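Side-chain contacts in ORC1-type DNA replication protein 2 (Aeropyrum pernix, PDB 1W5T), which binds DNA and takes part in regulating DNA replication, using a nucleotide-binding AAA+ ATPase domain joined to a C-terminal winged-helix domain: residues N52-S57 and T67-T72; F71-V76 and L141-E146. One frame throughout, in Å; residues are numbered along the deposited sequence.

Contact 1: residues N52-S57 and T67-T72; sequences NMIYGS and TLAKFT. With ANP (phosphoaminophosphonic acid-adenylate ester), chain D.
I54 meets the helix through a single methyl. With CG1 anti to the carbonyl carbon (chi1 -66°) and CD1 extended beyond it (chi2 170°), I54 CD1 lies 3.7 Å from A69 CB and 3.8 Å from L68 CG. It also packs against the backbone at A69 CA, so the methyl sits between two successive residues of the first turns of helix 65-82. The apolar patch continues on both elements: I54 and L68 both touch L212, while I54 and A69 both touch L183.

The contact itself is apolar; the polar bonds of segment 67-72 lie within the helix and at the nucleotide. L68 O accepts from T72 N and, at 2.7 Å, from T72 OG1; the two donors arrive from opposite faces of the carbonyl plane, and the second bond folds the T72 hydroxyl back on its own helix.

T67 grips the alpha-phosphate of ANP twice. Its N-H points nearly straight (165°) at ANP O1A, 2.8 Å from T67 N, and T67 OG1 donates to the same oxygen at 2.8 Å. A weak bond from ANP O2' reaches T67 OG1. K65, G64 and T66 also bind the nucleotide, making this the strand-loop-helix of a Walker A P-loop.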
loop_
_atom_site.group_PDB
_atom_site.type_symbol
_atom_site.label_atom_id
_atom_site.label_comp_id
_atom_site.label_asym_id
_atom_site.label_seq_id
_atom_site.Cartn_x
_atom_site.Cartn_y
_atom_site.Cartn_z
ATOM N N ASN A 52 12.909 7.941 4.557
ATOM C CA ASN A 52 12.280 7.919 3.227
ATOM C C ASN A 52 10.871 7.308 3.255
ATOM O O ASN A 52 10.490 6.660 4.199
ATOM C CB ASN A 52 13.175 7.190 2.223
ATOM C CG ASN A 52 14.571 7.816 2.098
ATOM O OD1 ASN A 52 14.709 9.012 1.889
ATOM N ND2 ASN A 52 15.605 6.984 2.193
ATOM N N MET A 53 10.090 7.519 2.222
ATOM C CA MET A 53 8.761 6.987 2.219
ATOM C C MET A 53 8.426 6.316 0.899
ATOM O O MET A 53 8.838 6.784 -0.165
ATOM C CB MET A 53 7.740 8.086 2.519
ATOM C CG MET A 53 6.282 7.609 2.453
ATOM S SD MET A 53 5.028 8.851 2.834
ATOM C CE MET A 53 5.091 8.828 4.588
ATOM N N ILE A 54 7.627 5.257 0.995
ATOM C CA ILE A 54 6.984 4.574 -0.125
ATOM C C ILE A 54 5.512 4.745 0.076
ATOM O O ILE A 54 5.023 4.487 1.176
ATOM C CB ILE A 54 7.305 3.056 -0.074
ATOM C CG1 ILE A 54 8.807 2.792 -0.313
ATOM C CG2 ILE A 54 6.400 2.286 -1.062
ATOM C CD1 ILE A 54 9.322 1.291 -0.032
ATOM N N TYR A 55 4.802 5.188 -0.953
ATOM C CA TYR A 55 3.333 5.157 -0.949
ATOM C C TYR A 55 2.808 4.602 -2.279
ATOM O O TYR A 55 3.518 4.550 -3.277
ATOM C CB TYR A 55 2.714 6.554 -0.623
ATOM C CG TYR A 55 3.066 7.682 -1.610
ATOM C CD1 TYR A 55 2.138 8.130 -2.566
ATOM C CD2 TYR A 55 4.331 8.297 -1.582
ATOM C CE1 TYR A 55 2.458 9.185 -3.469
ATOM C CE2 TYR A 55 4.653 9.352 -2.462
ATOM C CZ TYR A 55 3.702 9.770 -3.398
ATOM O OH TYR A 55 4.038 10.765 -4.247
ATOM N N GLY A 56 1.559 4.166 -2.286
ATOM C CA GLY A 56 0.940 3.641 -3.489
ATOM C C GLY A 56 -0.164 4.498 -4.061
ATOM O O GLY A 56 -0.548 5.514 -3.492
ATOM N N SER A 57 -0.681 4.104 -5.217
ATOM C CA SER A 57 -1.812 4.818 -5.787
ATOM C C SER A 57 -2.991 4.715 -4.852
ATOM O O SER A 57 -3.128 3.752 -4.066
ATOM C CB SER A 57 -2.143 4.319 -7.166
ATOM O OG SER A 57 -1.012 4.522 -7.987
ATOM N N THR A 67 6.484 -5.301 0.129
ATOM C CA THR A 67 7.564 -6.056 -0.512
ATOM C C THR A 67 8.764 -5.197 -0.885
ATOM O O THR A 67 9.870 -5.580 -0.628
ATOM C CB THR A 67 7.023 -6.764 -1.773
ATOM O OG1 THR A 67 6.098 -7.760 -1.358
ATOM C CG2 THR A 67 8.160 -7.573 -2.496
ATOM N N LEU A 68 8.537 -4.065 -1.529
ATOM C CA LEU A 68 9.635 -3.148 -1.844
ATOM C C LEU A 68 10.364 -2.720 -0.586
ATOM O O LEU A 68 11.589 -2.665 -0.568
ATOM C CB LEU A 68 9.124 -1.884 -2.547
ATOM C CG LEU A 68 10.213 -0.886 -3.004
ATOM C CD1 LEU A 68 11.305 -1.568 -3.866
ATOM C CD2 LEU A 68 9.585 0.343 -3.723
ATOM N N ALA A 69 9.619 -2.391 0.464
ATOM C CA ALA A 69 10.251 -1.851 1.655
ATOM C C ALA A 69 11.115 -2.940 2.296
ATOM O O ALA A 69 12.251 -2.680 2.670
ATOM C CB ALA A 69 9.187 -1.311 2.645
ATOM N N LYS A 70 10.589 -4.166 2.392
ATOM C CA LYS A 70 11.351 -5.209 3.050
ATOM C C LYS A 70 12.489 -5.655 2.196
ATOM O O LYS A 70 13.569 -5.886 2.705
ATOM C CB LYS A 70 10.519 -6.411 3.418
ATOM C CG LYS A 70 9.581 -6.198 4.528
ATOM C CD LYS A 70 8.680 -7.417 4.622
ATOM C CE LYS A 70 8.147 -7.569 6.030
ATOM N NZ LYS A 70 6.997 -8.486 5.973
ATOM N N PHE A 71 12.279 -5.752 0.893
ATOM C CA PHE A 71 13.382 -6.144 0.042
ATOM C C PHE A 71 14.533 -5.141 0.139
ATOM O O PHE A 71 15.675 -5.551 0.176
ATOM C CB PHE A 71 12.927 -6.339 -1.408
ATOM C CG PHE A 71 14.032 -6.765 -2.333
ATOM C CD1 PHE A 71 14.344 -8.106 -2.483
ATOM C CD2 PHE A 71 14.734 -5.814 -3.107
ATOM C CE1 PHE A 71 15.374 -8.506 -3.357
ATOM C CE2 PHE A 71 15.736 -6.208 -4.015
ATOM C CZ PHE A 71 16.084 -7.552 -4.109
ATOM N N THR A 72 14.208 -3.840 0.168
ATOM C CA THR A 72 15.200 -2.766 0.165
ATOM C C THR A 72 16.114 -2.821 1.397
ATOM O O THR A 72 17.355 -2.692 1.310
ATOM C CB THR A 72 14.450 -1.438 0.152
ATOM O OG1 THR A 72 13.881 -1.264 -1.139
ATOM C CG2 THR A 72 15.401 -0.291 0.294
HETATM P PG ANP D . -1.787 -3.633 0.372
HETATM O O1G ANP D . -2.900 -4.676 0.809
HETATM O O2G ANP D . -0.968 -3.217 1.671
HETATM O O3G ANP D . -2.380 -2.354 -0.358
HETATM P PB ANP D . 0.894 -3.941 -0.910
HETATM O O1B ANP D . 1.734 -3.653 0.399
HETATM O O2B ANP D . 0.873 -2.651 -1.784
HETATM N N3B ANP D . -0.687 -4.518 -0.610
HETATM P PA ANP D . 2.507 -6.293 -1.282
HETATM O O1A ANP D . 4.029 -5.824 -1.123
HETATM O O2A ANP D . 2.012 -6.916 0.089
HETATM O O3A ANP D . 1.564 -5.102 -1.830
HETATM O "O5'" ANP D . 2.390 -7.315 -2.525
HETATM C "C5'" ANP D . 1.294 -8.143 -2.945
HETATM C "C4'" ANP D . 1.913 -9.465 -3.408
HETATM O "O4'" ANP D . 2.635 -9.281 -4.633
HETATM C "C3'" ANP D . 2.962 -10.002 -2.437
HETATM O "O3'" ANP D . 2.921 -11.400 -2.487
HETATM C "C2'" ANP D . 4.299 -9.539 -3.004
HETATM O "O2'" ANP D . 5.444 -10.303 -2.627
HETATM C "C1'" ANP D . 4.020 -9.614 -4.498
HETATM N N9 ANP D . 4.744 -8.564 -5.204
HETATM C C8 ANP D . 4.364 -7.237 -5.280
HETATM N N7 ANP D . 5.239 -6.501 -6.008
HETATM C C5 ANP D . 6.189 -7.334 -6.459
HETATM C C6 ANP D . 7.443 -7.329 -7.279
HETATM N N6 ANP D . 7.933 -6.196 -7.861
HETATM N N1 ANP D . 8.143 -8.485 -7.435
HETATM C C2 ANP D . 7.758 -9.639 -6.912
HETATM N N3 ANP D . 6.653 -9.778 -6.137
HETATM C C4 ANP D . 5.842 -8.635 -5.901
#

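Contact 2: residues F71-V76 and L141-E146; sequences FTVKRV and LVILDE
V73 reaches the strand with one of its two methyls. V73 CG2 lies 3.6 Å from I143 CG1 and 3.8 Å from L141 CG, so a single branch serves two residues that project from the same side of the strand. The torsion accounts for this: at chi1 168° CG1 is anti to the backbone N, which leaves CG2 anti to the carbonyl carbon and directed at the sheet.

I143 answers with its longer branch. Its CG1 is anti to the carbonyl carbon (chi1 -53°), and I143 CD1 continues outward in an extended chain, 3.8 Å from V73 CG2. The two side chains thus meet at a slant, with both CG1 and CD1 against one methyl.

L141 and V76 form the second pair, about one helical turn farther on. L141 CD2 comes to 3.9 Å from V76 CG1 while also lying near V76 CB and CG2. The side chains stand at about a right angle, the leucine methyl set against the branched end of the valine.

The pairing order follows from the axes of helix segment 71-76 and strand segment 141-145, antiparallel at 179° with a closest approach of 9.7 Å: V76, later in the helix, meets L141, earlier in the strand. All four side chains are buried, and their mutual contact is wholly apolar.

Past this apolar end the strand turns polar. D145 OD1 accepts from E146 N at 2.9 Å, whereas D145 OD2 is bonded to T66 OG1 and Y91 OH; T66 belongs to the ATP-binding site. A helix packed antiparallel on an inner strand of a parallel sheet, here the one next to edge strand 87-93, is the layered alpha/beta arrangement of the P-loop NTPase core in AAA+ proteins.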
loop_
_atom_site.group_PDB
_atom_site.type_symbol
_atom_site.label_atom_id
_atom_site.label_comp_id
_atom_site.label_asym_id
_atom_site.label_seq_id
_atom_site.Cartn_x
_atom_site.Cartn_y
_atom_site.Cartn_z
ATOM N N PHE A 71 12.279 -5.752 0.893
ATOM C CA PHE A 71 13.382 -6.144 0.042
ATOM C C PHE A 71 14.533 -5.141 0.139
ATOM O O PHE A 71 15.675 -5.551 0.176
ATOM C CB PHE A 71 12.927 -6.339 -1.408
ATOM C CG PHE A 71 14.032 -6.765 -2.333
ATOM C CD1 PHE A 71 14.344 -8.106 -2.483
ATOM C CD2 PHE A 71 14.734 -5.814 -3.107
ATOM C CE1 PHE A 71 15.374 -8.506 -3.357
ATOM C CE2 PHE A 71 15.736 -6.208 -4.015
ATOM C CZ PHE A 71 16.084 -7.552 -4.109
ATOM N N THR A 72 14.208 -3.840 0.168
ATOM C CA THR A 72 15.200 -2.766 0.165
ATOM C C THR A 72 16.114 -2.821 1.397
ATOM O O THR A 72 17.355 -2.692 1.310
ATOM C CB THR A 72 14.450 -1.438 0.152
ATOM O OG1 THR A 72 13.881 -1.264 -1.139
ATOM C CG2 THR A 72 15.401 -0.291 0.294
ATOM N N VAL A 73 15.469 -3.003 2.547
ATOM C CA VAL A 73 16.151 -3.057 3.803
ATOM C C VAL A 73 17.063 -4.288 3.808
ATOM O O VAL A 73 18.226 -4.238 4.270
ATOM C CB VAL A 73 15.127 -3.061 4.964
ATOM C CG1 VAL A 73 15.799 -3.421 6.271
ATOM C CG2 VAL A 73 14.436 -1.658 5.039
ATOM N N LYS A 74 16.547 -5.373 3.244
ATOM C CA LYS A 74 17.337 -6.582 3.074
ATOM C C LYS A 74 18.604 -6.278 2.272
ATOM O O LYS A 74 19.706 -6.619 2.717
ATOM C CB LYS A 74 16.506 -7.717 2.456
ATOM C CG LYS A 74 17.184 -9.077 2.443
ATOM C CD LYS A 74 16.256 -10.162 1.822
ATOM C CE LYS A 74 16.269 -10.179 0.254
ATOM N NZ LYS A 74 15.079 -10.873 -0.402
ATOM N N ARG A 75 18.459 -5.595 1.144
ATOM C CA ARG A 75 19.629 -5.147 0.362
ATOM C C ARG A 75 20.588 -4.221 1.092
ATOM O O ARG A 75 21.785 -4.383 0.977
ATOM C CB ARG A 75 19.193 -4.537 -0.987
ATOM C CG ARG A 75 18.578 -5.619 -1.902
ATOM C CD ARG A 75 19.594 -6.611 -2.439
ATOM N NE ARG A 75 20.569 -5.894 -3.257
ATOM C CZ ARG A 75 21.857 -5.599 -2.984
ATOM N NH1 ARG A 75 22.489 -6.002 -1.875
ATOM N NH2 ARG A 75 22.518 -4.882 -3.899
ATOM N N VAL A 76 20.072 -3.231 1.813
ATOM C CA VAL A 76 20.946 -2.367 2.602
ATOM C C VAL A 76 21.834 -3.254 3.531
ATOM O O VAL A 76 23.071 -3.155 3.556
ATOM C CB VAL A 76 20.129 -1.334 3.382
ATOM C CG1 VAL A 76 21.002 -0.553 4.347
ATOM C CG2 VAL A 76 19.447 -0.378 2.404
ATOM N N LEU A 141 17.723 -0.134 10.733
ATOM C CA LEU A 141 16.845 0.439 9.742
ATOM C C LEU A 141 15.412 -0.071 10.032
ATOM O O LEU A 141 15.136 -1.281 10.038
ATOM C CB LEU A 141 17.363 0.116 8.355
ATOM C CG LEU A 141 16.699 0.613 7.081
ATOM C CD1 LEU A 141 16.084 1.990 7.261
ATOM C CD2 LEU A 141 17.711 0.632 5.994
ATOM N N VAL A 142 14.543 0.890 10.359
ATOM C CA VAL A 142 13.197 0.616 10.798
ATOM C C VAL A 142 12.167 0.841 9.669
ATOM O O VAL A 142 12.068 1.943 9.129
ATOM C CB VAL A 142 12.822 1.516 12.030
ATOM C CG1 VAL A 142 11.419 1.120 12.581
ATOM C CG2 VAL A 142 13.887 1.421 13.138
ATOM N N ILE A 143 11.422 -0.190 9.300
ATOM C CA ILE A 143 10.255 0.018 8.422
ATOM C C ILE A 143 9.021 0.266 9.299
ATOM O O ILE A 143 8.682 -0.585 10.120
ATOM C CB ILE A 143 9.953 -1.216 7.513
ATOM C CG1 ILE A 143 11.193 -1.653 6.710
ATOM C CG2 ILE A 143 8.704 -0.942 6.608
ATOM C CD1 ILE A 143 11.054 -2.990 5.998
ATOM N N LEU A 144 8.356 1.413 9.109
ATOM C CA LEU A 144 7.049 1.638 9.723
ATOM C C LEU A 144 6.008 1.609 8.632
ATOM O O LEU A 144 5.782 2.618 7.969
ATOM C CB LEU A 144 6.945 2.971 10.479
ATOM C CG LEU A 144 7.952 3.293 11.590
ATOM C CD1 LEU A 144 7.878 4.751 12.039
ATOM C CD2 LEU A 144 7.747 2.326 12.755
ATOM N N ASP A 145 5.375 0.441 8.493
ATOM C CA ASP A 145 4.279 0.162 7.567
ATOM C C ASP A 145 2.920 0.685 8.026
ATOM O O ASP A 145 2.666 0.846 9.220
ATOM C CB ASP A 145 4.166 -1.346 7.347
ATOM C CG ASP A 145 3.776 -1.713 5.930
ATOM O OD1 ASP A 145 3.266 -0.855 5.150
ATOM O OD2 ASP A 145 3.947 -2.863 5.492
ATOM N N GLU A 146 2.037 0.922 7.056
ATOM C CA GLU A 146 0.729 1.503 7.329
ATOM C C GLU A 146 0.932 2.756 8.163
ATOM O O GLU A 146 0.216 2.961 9.146
ATOM C CB GLU A 146 -0.211 0.529 8.074
ATOM C CG GLU A 146 -0.481 -0.817 7.402
ATOM C CD GLU A 146 -1.333 -0.730 6.138
ATOM O OE1 GLU A 146 -1.520 -1.755 5.461
ATOM O OE2 GLU A 146 -1.825 0.349 5.799
#

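From the N terminus, strand 51-56 comes first, and contact 1 closes a short loop, with nine residues between its segments, two of them already in helix 65-82. The same helix then supplies the first segment of contact 2, which closes a much longer loop of 64 residues on strand 139-145. The two closures follow one another along the chain, overlapping at F71 and T72. Their centres are 8 Å apart, and they touch where I143 CD1 lies 3.6 Å from A69 O. In the five-stranded sheet, strand 180-186 separates strands 51-56 and 139-145, so the two contacts hold one helix to the strands on its two flanks; A69 also touches 180-186 itself.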